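Long-range contacts in L-glyceraldehyde 3-phosphate reductase (Clostridium beijerinckii, PDB 6HG6), which is an NADPH-binding aldo-keto reductase with a TIM-barrel fold that reduces aldehydes, probably including furfural in its detoxification: residues 47-52 with 299-305; 94-100 with 133-139; 273-277 with 311-317. One frame throughout, in Å; residues are numbered along the deposited sequence.

Contact 1: residues 47-52 with 299-305. With NDP (NADPH dihydro-nicotinamide-adenine-dinucleotide phosphate), chain B.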
loop_
_atom_site.group_PDB
_atom_site.type_symbol
_atom_site.label_atom_id
_atom_site.label_comp_id
_atom_site.label_asym_id
_atom_site.label_seq_id
_atom_site.Cartn_x
_atom_site.Cartn_y
_atom_site.Cartn_z
ATOM N N GLU A 47 5.827 -18.327 -2.895
ATOM C CA GLU A 47 5.789 -18.149 -4.364
ATOM C C GLU A 47 5.260 -16.768 -4.692
ATOM O O GLU A 47 5.750 -16.163 -5.670
ATOM C CB GLU A 47 4.992 -19.260 -5.051
ATOM C CG GLU A 47 5.739 -20.556 -5.007
ATOM C CD GLU A 47 7.125 -20.509 -5.648
ATOM O OE1 GLU A 47 7.239 -19.920 -6.750
ATOM O OE2 GLU A 47 8.099 -21.051 -5.032
ATOM N N LEU A 48 4.317 -16.245 -3.918
ATOM C CA LEU A 48 3.774 -14.898 -4.214
ATOM C C LEU A 48 4.883 -13.860 -3.992
ATOM O O LEU A 48 5.064 -12.982 -4.854
ATOM C CB LEU A 48 2.562 -14.570 -3.335
ATOM C CG LEU A 48 1.271 -15.283 -3.694
ATOM C CD1 LEU A 48 0.184 -14.951 -2.667
ATOM C CD2 LEU A 48 0.833 -14.885 -5.077
ATOM N N CYS A 49 5.615 -13.979 -2.901
ATOM C CA CYS A 49 6.712 -13.033 -2.573
ATOM C C CYS A 49 7.819 -13.130 -3.620
ATOM O O CYS A 49 8.273 -12.093 -4.061
ATOM C CB CYS A 49 7.258 -13.286 -1.183
ATOM S SG CYS A 49 6.067 -12.785 0.088
ATOM N N PHE A 50 8.240 -14.337 -3.955
ATOM C CA PHE A 50 9.297 -14.597 -4.937
ATOM C C PHE A 50 8.852 -14.020 -6.281
ATOM O O PHE A 50 9.674 -13.387 -6.974
ATOM C CB PHE A 50 9.581 -16.092 -5.065
ATOM C CG PHE A 50 10.082 -16.752 -3.802
ATOM C CD1 PHE A 50 10.696 -16.029 -2.794
ATOM C CD2 PHE A 50 10.084 -18.140 -3.726
ATOM C CE1 PHE A 50 11.155 -16.657 -1.640
ATOM C CE2 PHE A 50 10.584 -18.772 -2.600
ATOM C CZ PHE A 50 11.140 -18.033 -1.580
ATOM N N THR A 51 7.603 -14.268 -6.686
ATOM C CA THR A 51 7.084 -13.735 -7.966
ATOM C C THR A 51 7.142 -12.206 -7.931
ATOM O O THR A 51 7.622 -11.621 -8.895
ATOM C CB THR A 51 5.666 -14.232 -8.261
ATOM O OG1 THR A 51 5.743 -15.656 -8.266
ATOM C CG2 THR A 51 5.162 -13.705 -9.577
ATOM N N ALA A 52 6.734 -11.583 -6.832
ATOM C CA ALA A 52 6.711 -10.123 -6.693
ATOM C C ALA A 52 8.137 -9.579 -6.901
ATOM O O ALA A 52 8.358 -8.723 -7.775
ATOM C CB ALA A 52 6.185 -9.740 -5.348
ATOM N N ALA A 299 -2.651 -10.388 -4.053
ATOM C CA ALA A 299 -2.785 -11.537 -4.957
ATOM C C ALA A 299 -2.993 -12.812 -4.154
ATOM O O ALA A 299 -2.493 -12.876 -3.038
ATOM C CB ALA A 299 -1.560 -11.656 -5.806
ATOM N N SER A 300 -3.741 -13.763 -4.712
ATOM C CA SER A 300 -3.893 -15.141 -4.177
ATOM C C SER A 300 -3.017 -16.081 -5.006
ATOM O O SER A 300 -2.707 -17.189 -4.545
ATOM C CB SER A 300 -5.349 -15.601 -4.159
ATOM O OG SER A 300 -5.951 -15.448 -5.428
ATOM N N LYS A 301 -2.644 -15.676 -6.222
ATOM C CA LYS A 301 -1.870 -16.568 -7.113
ATOM C C LYS A 301 -0.880 -15.725 -7.917
ATOM O O LYS A 301 -1.127 -14.552 -8.192
ATOM C CB LYS A 301 -2.824 -17.447 -7.924
ATOM C CG LYS A 301 -3.738 -16.719 -8.889
ATOM C CD LYS A 301 -4.792 -17.649 -9.495
ATOM C CE LYS A 301 -5.606 -16.997 -10.592
ATOM N NZ LYS A 301 -6.807 -17.801 -10.923
ATOM N N PRO A 302 0.297 -16.309 -8.234
ATOM C CA PRO A 302 1.373 -15.609 -8.955
ATOM C C PRO A 302 0.942 -14.977 -10.287
ATOM O O PRO A 302 1.374 -13.873 -10.577
ATOM C CB PRO A 302 2.390 -16.721 -9.252
ATOM C CG PRO A 302 2.167 -17.699 -8.094
ATOM C CD PRO A 302 0.658 -17.706 -7.936
ATOM N N SER A 303 0.028 -15.610 -11.012
ATOM C CA SER A 303 -0.423 -15.099 -12.331
ATOM C C SER A 303 -0.989 -13.684 -12.163
ATOM O O SER A 303 -0.882 -12.902 -13.117
ATOM C CB SER A 303 -1.425 -16.027 -12.993
ATOM O OG SER A 303 -2.552 -16.219 -12.152
ATOM N N GLN A 304 -1.589 -13.349 -11.016
ATOM C CA GLN A 304 -2.170 -12.002 -10.814
ATOM C C GLN A 304 -1.057 -10.970 -10.732
ATOM O O GLN A 304 -1.235 -9.877 -11.268
ATOM C CB GLN A 304 -3.074 -11.932 -9.597
ATOM C CG GLN A 304 -4.313 -12.789 -9.806
ATOM C CD GLN A 304 -5.079 -12.994 -8.527
ATOM O OE1 GLN A 304 -4.517 -12.884 -7.441
ATOM N NE2 GLN A 304 -6.343 -13.372 -8.667
ATOM N N ILE A 305 0.061 -11.303 -10.090
ATOM C CA ILE A 305 1.208 -10.372 -10.040
ATOM C C ILE A 305 1.702 -10.147 -11.479
ATOM O O ILE A 305 1.894 -9.000 -11.879
ATOM C CB ILE A 305 2.285 -10.945 -9.113
ATOM C CG1 ILE A 305 1.711 -11.074 -7.700
ATOM C CG2 ILE A 305 3.528 -10.067 -9.132
ATOM C CD1 ILE A 305 2.654 -11.650 -6.675
HETATM P PA NDP B . -6.537 -4.830 -4.630
HETATM O O1A NDP B . -7.617 -3.803 -4.712
HETATM O O2A NDP B . -5.346 -4.875 -5.533
HETATM O O5B NDP B . -7.192 -6.297 -4.553
HETATM C C5B NDP B . -6.326 -7.461 -4.487
HETATM C C4B NDP B . -7.120 -8.695 -4.825
HETATM O O4B NDP B . -7.725 -8.498 -6.130
HETATM C C3B NDP B . -6.339 -10.012 -4.940
HETATM O O3B NDP B . -6.210 -10.707 -3.702
HETATM C C2B NDP B . -7.209 -10.784 -5.924
HETATM O O2B NDP B . -8.319 -11.294 -5.192
HETATM C C1B NDP B . -7.668 -9.688 -6.878
HETATM N N9A NDP B . -6.794 -9.433 -8.017
HETATM C C8A NDP B . -5.521 -8.919 -7.997
HETATM N N7A NDP B . -5.008 -8.748 -9.190
HETATM C C5A NDP B . -6.004 -9.174 -10.056
HETATM C C6A NDP B . -6.075 -9.241 -11.461
HETATM N N6A NDP B . -5.085 -8.864 -12.267
HETATM N N1A NDP B . -7.225 -9.708 -12.012
HETATM C C2A NDP B . -8.218 -10.084 -11.193
HETATM N N3A NDP B . -8.266 -10.058 -9.862
HETATM C C4A NDP B . -7.117 -9.586 -9.346
HETATM O O3 NDP B . -5.860 -4.696 -3.167
HETATM P PN NDP B . -6.306 -5.042 -1.669
HETATM O O1N NDP B . -6.007 -6.487 -1.445
HETATM O O2N NDP B . -7.667 -4.506 -1.364
HETATM O O5D NDP B . -5.234 -4.156 -0.853
HETATM C C5D NDP B . -3.848 -4.214 -1.279
HETATM C C4D NDP B . -2.956 -3.871 -0.110
HETATM O O4D NDP B . -3.252 -2.536 0.337
HETATM C C3D NDP B . -3.137 -4.705 1.156
HETATM O O3D NDP B . -2.500 -5.967 1.019
HETATM C C2D NDP B . -2.480 -3.775 2.183
HETATM O O2D NDP B . -1.083 -3.889 2.118
HETATM C C1D NDP B . -2.935 -2.396 1.713
HETATM N N1N NDP B . -4.135 -1.917 2.444
HETATM C C2N NDP B . -4.022 -0.867 3.323
HETATM C C3N NDP B . -5.004 -0.552 4.222
HETATM C C7N NDP B . -4.796 0.611 5.156
HETATM O O7N NDP B . -3.705 1.210 5.195
HETATM N N7N NDP B . -5.819 0.939 5.944
HETATM C C4N NDP B . -6.247 -1.400 4.215
HETATM C C5N NDP B . -6.345 -2.365 3.099
HETATM C C6N NDP B . -5.360 -2.525 2.243
HETATM P P2B NDP B . -8.954 -12.694 -5.692
HETATM O O1X NDP B . -7.950 -13.587 -6.392
HETATM O O2X NDP B . -9.484 -13.332 -4.417
HETATM O O3X NDP B . -10.064 -12.225 -6.620
#
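Leu48 pushes its forked end into the bend where residues 299-301 lead into helix 302-308. With CG beside the backbone N (chi1 -74°) and chi2 at 175°, the fork is turned so that Leu48 CD2 lies 3.4 Å from Lys301 C and touches Pro302 CD, while CD1 faces Ala299 O. One turn on, Thr51 crosses Pro302 at about a right angle, its OG1 passing 3.7 Å from Pro302 CB. Thr51 OG1 gives its hydrogen bond within the helix, to Glu47 O at 2.6 Å; Thr51 N reaches the same oxygen from the opposite face of its plane. Ile305 closes the row: its CD1 packs 3.3 Å from Leu48 O, and its CG2 rests on Thr51 CG2 and Ala52 CA. No hydrogen bond joins the two segments; methyls and the proline ring pack on each other and on backbone carbonyls. Polar groups of 299-305 serve the cofactor instead. Gln304 NE2 and Ser300 OG both bind O1X of the NADPH 2'-phosphate, at 2.8 and 2.9 Å, and Gln304 OE1 accepts from Ser300 N, which fixes the amide's rotation. This is the NADPH phosphate site of an aldo-keto reductase, at the short helix following the last barrel strand.

Contact 2: residues 94-100 with 133-139. With NDP (NADPH dihydro-nicotinamide-adenine-dinucleotide phosphate), chain B.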
loop_
_atom_site.group_PDB
_atom_site.type_symbol
_atom_site.label_atom_id
_atom_site.label_comp_id
_atom_site.label_asym_id
_atom_site.label_seq_id
_atom_site.Cartn_x
_atom_site.Cartn_y
_atom_site.Cartn_z
ATOM N N ILE A 94 10.243 -2.744 3.650
ATOM C CA ILE A 94 9.240 -3.437 4.463
ATOM C C ILE A 94 8.574 -2.410 5.355
ATOM O O ILE A 94 9.263 -1.632 6.036
ATOM C CB ILE A 94 9.905 -4.558 5.261
ATOM C CG1 ILE A 94 10.644 -5.528 4.338
ATOM C CG2 ILE A 94 8.844 -5.225 6.120
ATOM C CD1 ILE A 94 11.611 -6.439 5.058
ATOM N N SER A 95 7.263 -2.385 5.346
ATOM C CA SER A 95 6.522 -1.472 6.232
ATOM C C SER A 95 5.760 -2.276 7.289
ATOM O O SER A 95 5.413 -3.457 7.075
ATOM C CB SER A 95 5.556 -0.633 5.469
ATOM O OG SER A 95 4.593 -1.494 4.844
ATOM N N THR A 96 5.422 -1.601 8.370
ATOM C CA THR A 96 4.327 -2.085 9.234
ATOM C C THR A 96 3.626 -0.845 9.803
ATOM O O THR A 96 4.019 0.300 9.472
ATOM C CB THR A 96 4.778 -3.097 10.288
ATOM O OG1 THR A 96 3.550 -3.688 10.742
ATOM C CG2 THR A 96 5.566 -2.455 11.406
ATOM N N LYS A 97 2.586 -1.071 10.576
ATOM C CA LYS A 97 1.685 -0.016 11.042
ATOM C C LYS A 97 1.102 -0.424 12.387
ATOM O O LYS A 97 1.051 -1.612 12.701
ATOM C CB LYS A 97 0.522 0.189 10.051
ATOM C CG LYS A 97 0.879 0.032 8.582
ATOM C CD LYS A 97 -0.270 0.474 7.665
ATOM C CE LYS A 97 0.012 0.298 6.195
ATOM N NZ LYS A 97 -0.076 -1.136 5.837
ATOM N N ALA A 98 0.653 0.589 13.104
ATOM C CA ALA A 98 -0.133 0.460 14.338
ATOM C C ALA A 98 -1.168 1.583 14.324
ATOM O O ALA A 98 -0.836 2.742 13.911
ATOM C CB ALA A 98 0.784 0.562 15.529
ATOM N N GLY A 99 -2.390 1.274 14.721
ATOM C CA GLY A 99 -3.445 2.301 14.821
ATOM C C GLY A 99 -4.851 1.753 14.750
ATOM O O GLY A 99 -5.788 2.449 15.216
ATOM N N TYR A 100 -5.018 0.546 14.206
ATOM C CA TYR A 100 -6.273 -0.223 14.244
ATOM C C TYR A 100 -6.171 -1.243 15.376
ATOM O O TYR A 100 -5.148 -1.292 16.086
ATOM C CB TYR A 100 -6.615 -0.883 12.894
ATOM C CG TYR A 100 -7.269 0.053 11.897
ATOM C CD1 TYR A 100 -8.588 0.436 12.037
ATOM C CD2 TYR A 100 -6.561 0.572 10.824
ATOM C CE1 TYR A 100 -9.225 1.248 11.102
ATOM C CE2 TYR A 100 -7.164 1.415 9.895
ATOM C CZ TYR A 100 -8.484 1.776 10.059
ATOM O OH TYR A 100 -9.077 2.604 9.152
ATOM N N ASP A 133 11.425 -0.360 7.176
ATOM C CA ASP A 133 11.810 0.811 6.343
ATOM C C ASP A 133 10.837 1.943 6.602
ATOM O O ASP A 133 11.303 3.091 6.649
ATOM C CB ASP A 133 11.877 0.412 4.874
ATOM C CG ASP A 133 12.940 -0.662 4.708
ATOM O OD1 ASP A 133 14.128 -0.315 4.630
ATOM O OD2 ASP A 133 12.561 -1.856 4.732
ATOM N N ILE A 134 9.541 1.618 6.691
ATOM C CA ILE A 134 8.471 2.614 6.901
ATOM C C ILE A 134 7.632 2.125 8.053
ATOM O O ILE A 134 7.097 1.005 7.992
ATOM C CB ILE A 134 7.634 2.875 5.629
ATOM C CG1 ILE A 134 8.519 3.199 4.421
ATOM C CG2 ILE A 134 6.647 3.983 5.949
ATOM C CD1 ILE A 134 7.767 3.115 3.087
ATOM N N PHE A 135 7.407 3.001 9.000
ATOM C CA PHE A 135 6.473 2.701 10.105
ATOM C C PHE A 135 5.346 3.723 10.064
ATOM O O PHE A 135 5.589 4.912 10.143
ATOM C CB PHE A 135 7.206 2.695 11.437
ATOM C CG PHE A 135 6.317 2.368 12.607
ATOM C CD1 PHE A 135 5.510 1.258 12.597
ATOM C CD2 PHE A 135 6.342 3.145 13.746
ATOM C CE1 PHE A 135 4.725 0.933 13.694
ATOM C CE2 PHE A 135 5.597 2.798 14.862
ATOM C CZ PHE A 135 4.769 1.711 14.826
ATOM N N TYR A 136 4.117 3.228 9.988
ATOM C CA TYR A 136 2.940 4.092 9.819
ATOM C C TYR A 136 2.052 4.167 11.049
ATOM O O TYR A 136 1.850 3.138 11.700
ATOM C CB TYR A 136 1.998 3.479 8.799
ATOM C CG TYR A 136 2.420 3.536 7.358
ATOM C CD1 TYR A 136 3.112 2.491 6.768
ATOM C CD2 TYR A 136 1.985 4.568 6.560
ATOM C CE1 TYR A 136 3.379 2.475 5.413
ATOM C CE2 TYR A 136 2.273 4.596 5.211
ATOM C CZ TYR A 136 2.953 3.537 4.634
ATOM O OH TYR A 136 3.224 3.559 3.300
ATOM N N HIS A 137 1.517 5.355 11.294
ATOM C CA HIS A 137 0.292 5.509 12.099
ATOM C C HIS A 137 -0.835 5.089 11.128
ATOM O O HIS A 137 -0.975 5.673 10.058
ATOM C CB HIS A 137 0.135 6.893 12.698
ATOM C CG HIS A 137 -1.006 6.952 13.667
ATOM N ND1 HIS A 137 -1.761 8.088 13.870
ATOM C CD2 HIS A 137 -1.520 5.993 14.476
ATOM C CE1 HIS A 137 -2.681 7.873 14.786
ATOM N NE2 HIS A 137 -2.571 6.569 15.185
ATOM N N HIS A 138 -1.551 4.028 11.472
ATOM C CA HIS A 138 -2.456 3.311 10.548
ATOM C C HIS A 138 -3.736 4.093 10.227
ATOM O O HIS A 138 -4.338 3.842 9.182
ATOM C CB HIS A 138 -2.735 1.931 11.134
ATOM C CG HIS A 138 -3.150 0.899 10.144
ATOM N ND1 HIS A 138 -3.199 -0.431 10.489
ATOM C CD2 HIS A 138 -3.545 0.986 8.852
ATOM C CE1 HIS A 138 -3.613 -1.126 9.454
ATOM N NE2 HIS A 138 -3.854 -0.284 8.446
ATOM N N ARG A 139 -4.200 4.954 11.126
ATOM C CA ARG A 139 -5.404 5.773 10.897
ATOM C C ARG A 139 -5.375 6.950 11.869
ATOM O O ARG A 139 -4.648 6.899 12.889
ATOM C CB ARG A 139 -6.691 4.973 11.113
ATOM C CG ARG A 139 -6.777 4.299 12.486
ATOM C CD ARG A 139 -8.172 4.188 13.021
ATOM N NE ARG A 139 -8.314 3.241 14.137
ATOM C CZ ARG A 139 -9.464 2.754 14.549
ATOM N NH1 ARG A 139 -10.603 3.142 13.998
ATOM N NH2 ARG A 139 -9.507 1.887 15.544
HETATM P PA NDP B . -6.537 -4.830 -4.630
HETATM O O1A NDP B . -7.617 -3.803 -4.712
HETATM O O2A NDP B . -5.346 -4.875 -5.533
HETATM O O5B NDP B . -7.192 -6.297 -4.553
HETATM C C5B NDP B . -6.326 -7.461 -4.487
HETATM C C4B NDP B . -7.120 -8.695 -4.825
HETATM O O4B NDP B . -7.725 -8.498 -6.130
HETATM C C3B NDP B . -6.339 -10.012 -4.940
HETATM O O3B NDP B . -6.210 -10.707 -3.702
HETATM C C2B NDP B . -7.209 -10.784 -5.924
HETATM O O2B NDP B . -8.319 -11.294 -5.192
HETATM C C1B NDP B . -7.668 -9.688 -6.878
HETATM N N9A NDP B . -6.794 -9.433 -8.017
HETATM C C8A NDP B . -5.521 -8.919 -7.997
HETATM N N7A NDP B . -5.008 -8.748 -9.190
HETATM C C5A NDP B . -6.004 -9.174 -10.056
HETATM C C6A NDP B . -6.075 -9.241 -11.461
HETATM N N6A NDP B . -5.085 -8.864 -12.267
HETATM N N1A NDP B . -7.225 -9.708 -12.012
HETATM C C2A NDP B . -8.218 -10.084 -11.193
HETATM N N3A NDP B . -8.266 -10.058 -9.862
HETATM C C4A NDP B . -7.117 -9.586 -9.346
HETATM O O3 NDP B . -5.860 -4.696 -3.167
HETATM P PN NDP B . -6.306 -5.042 -1.669
HETATM O O1N NDP B . -6.007 -6.487 -1.445
HETATM O O2N NDP B . -7.667 -4.506 -1.364
HETATM O O5D NDP B . -5.234 -4.156 -0.853
HETATM C C5D NDP B . -3.848 -4.214 -1.279
HETATM C C4D NDP B . -2.956 -3.871 -0.110
HETATM O O4D NDP B . -3.252 -2.536 0.337
HETATM C C3D NDP B . -3.137 -4.705 1.156
HETATM O O3D NDP B . -2.500 -5.967 1.019
HETATM C C2D NDP B . -2.480 -3.775 2.183
HETATM O O2D NDP B . -1.083 -3.889 2.118
HETATM C C1D NDP B . -2.935 -2.396 1.713
HETATM N N1N NDP B . -4.135 -1.917 2.444
HETATM C C2N NDP B . -4.022 -0.867 3.323
HETATM C C3N NDP B . -5.004 -0.552 4.222
HETATM C C7N NDP B . -4.796 0.611 5.156
HETATM O O7N NDP B . -3.705 1.210 5.195
HETATM N N7N NDP B . -5.819 0.939 5.944
HETATM C C4N NDP B . -6.247 -1.400 4.215
HETATM C C5N NDP B . -6.345 -2.365 3.099
HETATM C C6N NDP B . -5.360 -2.525 2.243
HETATM P P2B NDP B . -8.954 -12.694 -5.692
HETATM O O1X NDP B . -7.950 -13.587 -6.392
HETATM O O2X NDP B . -9.484 -13.332 -4.417
HETATM O O3X NDP B . -10.064 -12.225 -6.620
HETATM O O HOH W 1 -5.092 5.333 15.491
HETATM O O HOH W 2 -3.055 -1.288 13.130
#
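Strands 94-98 and 134-137 run parallel, their axes 4.8 Å apart at closest approach and crossing at -23°, with Thr96 and Ala98 giving and taking backbone hydrogen bonds with Ile134, Tyr136 and His138. At the start of the ladder Asp133 adds a side-chain bond, OD2 accepting from Ile94 N at 2.7 Å on its anti side; the same oxygen forms a salt bridge with Arg89. On the face bearing Lys97, Tyr136 and Ser95, the lysine chain lies beside Tyr136 and places CE over its ring, while Ile134 CG2 covers the opposite face and Ser95 CB meets the edge. Lys97 CD also sits over one face of His138, 3.7 Å from the ring centroid. The edge of Tyr100 comes against the other face of that imidazole in a T-shaped stack, planes at 89°, so His138 is sandwiched. A bend at chi4 (75°) turns Lys97 NZ to a salt bridge with Asp61 and bonds with Leu62 O and Tyr66 OH. His138 NE2 stands 3.4 Å from N7N of the nicotinamide carboxamide. Beyond, Arg139 lays CG over the Tyr100 ring, and its NE bonds Gly99 O at 2.9 Å, within the guanidinium plane; NH2 pairs with Asp109. On the opposite face of the sheet Phe135 packs against Thr96 CG2 and Ala98 CB, and on helices 113-127 and 146-158. Two adjacent strands of a beta-alpha-beta unit thus end at the nicotinamide pocket, and the grouping of Asp61, Tyr66, Lys97 and His138 is consistent with the catalytic tetrad of aldo-keto reductases.

Contact 3: residues 273-277 with 311-317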
loop_
_atom_site.group_PDB
_atom_site.type_symbol
_atom_site.label_atom_id
_atom_site.label_comp_id
_atom_site.label_asym_id
_atom_site.label_seq_id
_atom_site.Cartn_x
_atom_site.Cartn_y
_atom_site.Cartn_z
ATOM N N ASN A 273 -10.420 -1.335 -25.185
ATOM C CA ASN A 273 -9.999 -0.430 -26.294
ATOM C C ASN A 273 -8.529 -0.038 -26.094
ATOM O O ASN A 273 -7.875 0.290 -27.095
ATOM C CB ASN A 273 -10.883 0.813 -26.412
ATOM C CG ASN A 273 -12.261 0.520 -26.959
ATOM O OD1 ASN A 273 -12.458 -0.412 -27.742
ATOM N ND2 ASN A 273 -13.224 1.356 -26.599
ATOM N N ARG A 274 -8.052 -0.075 -24.853
ATOM C CA ARG A 274 -6.647 0.208 -24.447
ATOM C C ARG A 274 -5.783 -1.061 -24.494
ATOM O O ARG A 274 -4.611 -0.943 -24.201
ATOM C CB ARG A 274 -6.592 0.728 -23.004
ATOM C CG ARG A 274 -7.174 2.117 -22.826
ATOM C CD ARG A 274 -7.318 2.473 -21.377
ATOM N NE ARG A 274 -6.079 2.428 -20.633
ATOM C CZ ARG A 274 -5.178 3.388 -20.585
ATOM N NH1 ARG A 274 -5.329 4.487 -21.294
ATOM N NH2 ARG A 274 -4.104 3.219 -19.855
ATOM N N GLY A 275 -6.334 -2.237 -24.793
ATOM C CA GLY A 275 -5.575 -3.500 -24.782
ATOM C C GLY A 275 -5.312 -3.962 -23.363
ATOM O O GLY A 275 -4.334 -4.660 -23.157
ATOM N N GLN A 276 -6.147 -3.559 -22.401
ATOM C CA GLN A 276 -6.001 -3.921 -20.980
ATOM C C GLN A 276 -7.250 -4.647 -20.460
ATOM O O GLN A 276 -8.359 -4.411 -20.982
ATOM C CB GLN A 276 -5.853 -2.651 -20.140
ATOM C CG GLN A 276 -4.574 -1.851 -20.386
ATOM C CD GLN A 276 -4.375 -0.794 -19.324
ATOM O OE1 GLN A 276 -5.141 0.162 -19.224
ATOM N NE2 GLN A 276 -3.335 -0.948 -18.512
ATOM N N THR A 277 -7.077 -5.456 -19.412
ATOM C CA THR A 277 -8.209 -5.948 -18.598
ATOM C C THR A 277 -8.705 -4.749 -17.778
ATOM O O THR A 277 -7.924 -3.768 -17.609
ATOM C CB THR A 277 -7.776 -7.078 -17.653
ATOM O OG1 THR A 277 -6.745 -6.548 -16.823
ATOM C CG2 THR A 277 -7.320 -8.328 -18.378
ATOM N N ILE A 311 1.015 -2.980 -16.157
ATOM C CA ILE A 311 0.158 -1.755 -16.097
ATOM C C ILE A 311 1.011 -0.503 -15.930
ATOM O O ILE A 311 0.600 0.550 -16.474
ATOM C CB ILE A 311 -0.888 -1.884 -14.987
ATOM C CG1 ILE A 311 -0.258 -1.793 -13.593
ATOM C CG2 ILE A 311 -1.683 -3.163 -15.155
ATOM C CD1 ILE A 311 -0.084 -0.372 -13.091
ATOM N N VAL A 312 2.150 -0.612 -15.227
ATOM C CA VAL A 312 3.105 0.523 -14.995
ATOM C C VAL A 312 3.555 1.100 -16.351
ATOM O O VAL A 312 4.138 2.200 -16.333
ATOM C CB VAL A 312 4.333 0.143 -14.126
ATOM C CG1 VAL A 312 3.907 -0.589 -12.871
ATOM C CG2 VAL A 312 5.374 -0.683 -14.876
ATOM N N HIS A 313 3.307 0.405 -17.466
ATOM C CA HIS A 313 3.727 0.869 -18.825
ATOM C C HIS A 313 2.565 1.466 -19.635
ATOM O O HIS A 313 2.797 1.800 -20.790
ATOM C CB HIS A 313 4.423 -0.269 -19.572
ATOM C CG HIS A 313 5.688 -0.634 -18.889
ATOM N ND1 HIS A 313 5.773 -1.712 -18.032
ATOM C CD2 HIS A 313 6.874 0.008 -18.834
ATOM C CE1 HIS A 313 6.991 -1.753 -17.518
ATOM N NE2 HIS A 313 7.689 -0.708 -18.003
ATOM N N LYS A 314 1.384 1.641 -19.034
ATOM C CA LYS A 314 0.188 2.226 -19.695
ATOM C C LYS A 314 -0.552 3.135 -18.705
ATOM O O LYS A 314 -1.792 2.987 -18.551
ATOM C CB LYS A 314 -0.753 1.125 -20.204
ATOM C CG LYS A 314 -0.197 0.217 -21.285
ATOM C CD LYS A 314 -1.266 -0.603 -21.939
ATOM C CE LYS A 314 -0.714 -1.734 -22.777
ATOM N NZ LYS A 314 -1.815 -2.425 -23.488
ATOM N N ILE A 315 0.155 4.057 -18.059
ATOM C CA ILE A 315 -0.463 4.944 -17.021
ATOM C C ILE A 315 -0.976 6.227 -17.692
ATOM O O ILE A 315 -1.574 7.062 -16.991
ATOM C CB ILE A 315 0.509 5.197 -15.867
ATOM C CG1 ILE A 315 1.779 5.939 -16.304
ATOM C CG2 ILE A 315 0.832 3.862 -15.196
ATOM C CD1 ILE A 315 2.667 6.359 -15.151
ATOM N N GLY A 316 -0.751 6.356 -18.998
ATOM C CA GLY A 316 -1.261 7.490 -19.796
ATOM C C GLY A 316 -2.688 7.279 -20.277
ATOM O O GLY A 316 -2.992 6.213 -20.825
ATOM N N PHE A 317 -3.497 8.327 -20.210
ATOM C CA PHE A 317 -4.919 8.316 -20.601
ATOM C C PHE A 317 -5.195 9.558 -21.437
ATOM O O PHE A 317 -4.668 10.610 -21.058
ATOM C CB PHE A 317 -5.794 8.348 -19.353
ATOM C CG PHE A 317 -5.862 7.046 -18.604
ATOM C CD1 PHE A 317 -4.843 6.656 -17.765
ATOM C CD2 PHE A 317 -6.919 6.170 -18.797
ATOM C CE1 PHE A 317 -4.918 5.452 -17.073
ATOM C CE2 PHE A 317 -6.998 4.979 -18.088
ATOM C CZ PHE A 317 -5.989 4.607 -17.249
#
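Arg274 lays its guanidinium flat on the ring of Phe317, planes only 2° apart and centres 3.7 Å from each other, a stacked cation-pi pair. The side chains themselves cross at about a right angle, a bend at chi3 (58°) helping to bring the flat group over the ring. The guanidinium uses its edge for hydrogen bonds: NH1 gives a bond to Gly316 O at 2.9 Å, with the oxygen in the guanidinium plane, and NH2 adds a weak one to the same oxygen. On another edge, NE and NH2 hold Gln276 OE1 side-on, NE at 2.8 Å, both from the same face of the amide plane. Rotation of both planar groups is thereby restricted. Lys314, extended, slides past Gln276 in the opposite direction, its CD 3.9 Å from Gln276 CG. Lys314 NZ bonds Arg274 O at 3.2 Å, in the carbonyl plane, and, weakly, the O of Gly275, the positive-phi residue of the Schellman motif that ends helix 258-273. Arg274 NH1 also forms a salt bridge with Glu321, and Gln276 NE2 bonds Ser284 OG. The contact ties the loop between helices 258-273 and 278-286 to that joining helices 302-308 and 319-329, where Phe317 packs on Leu322 and Ile325.

Overall arrangement
One eight-stranded parallel barrel carries all three contacts. Contact 2 joins neighbouring barrel strands 93-98 and 132-137, and in sequence it is nested within the long loop closed by contact 1, which brings an early helix, 42-54, to helix 302-308. Contact 3 links loops near the C-terminal end; 273-277 lies between the two segments of contact 1 and 311-317 after both, so the two contacts cross along the chain. The centres of contacts 1 and 2 are about 23 Å apart, yet they hold opposite ends of one NADPH, its 2'-phosphate and its nicotinamide. The centre of contact 3, joining two outer loops away from the cofactor, is about 31 Å from that of contact 2 and about 21 Å from that of contact 1.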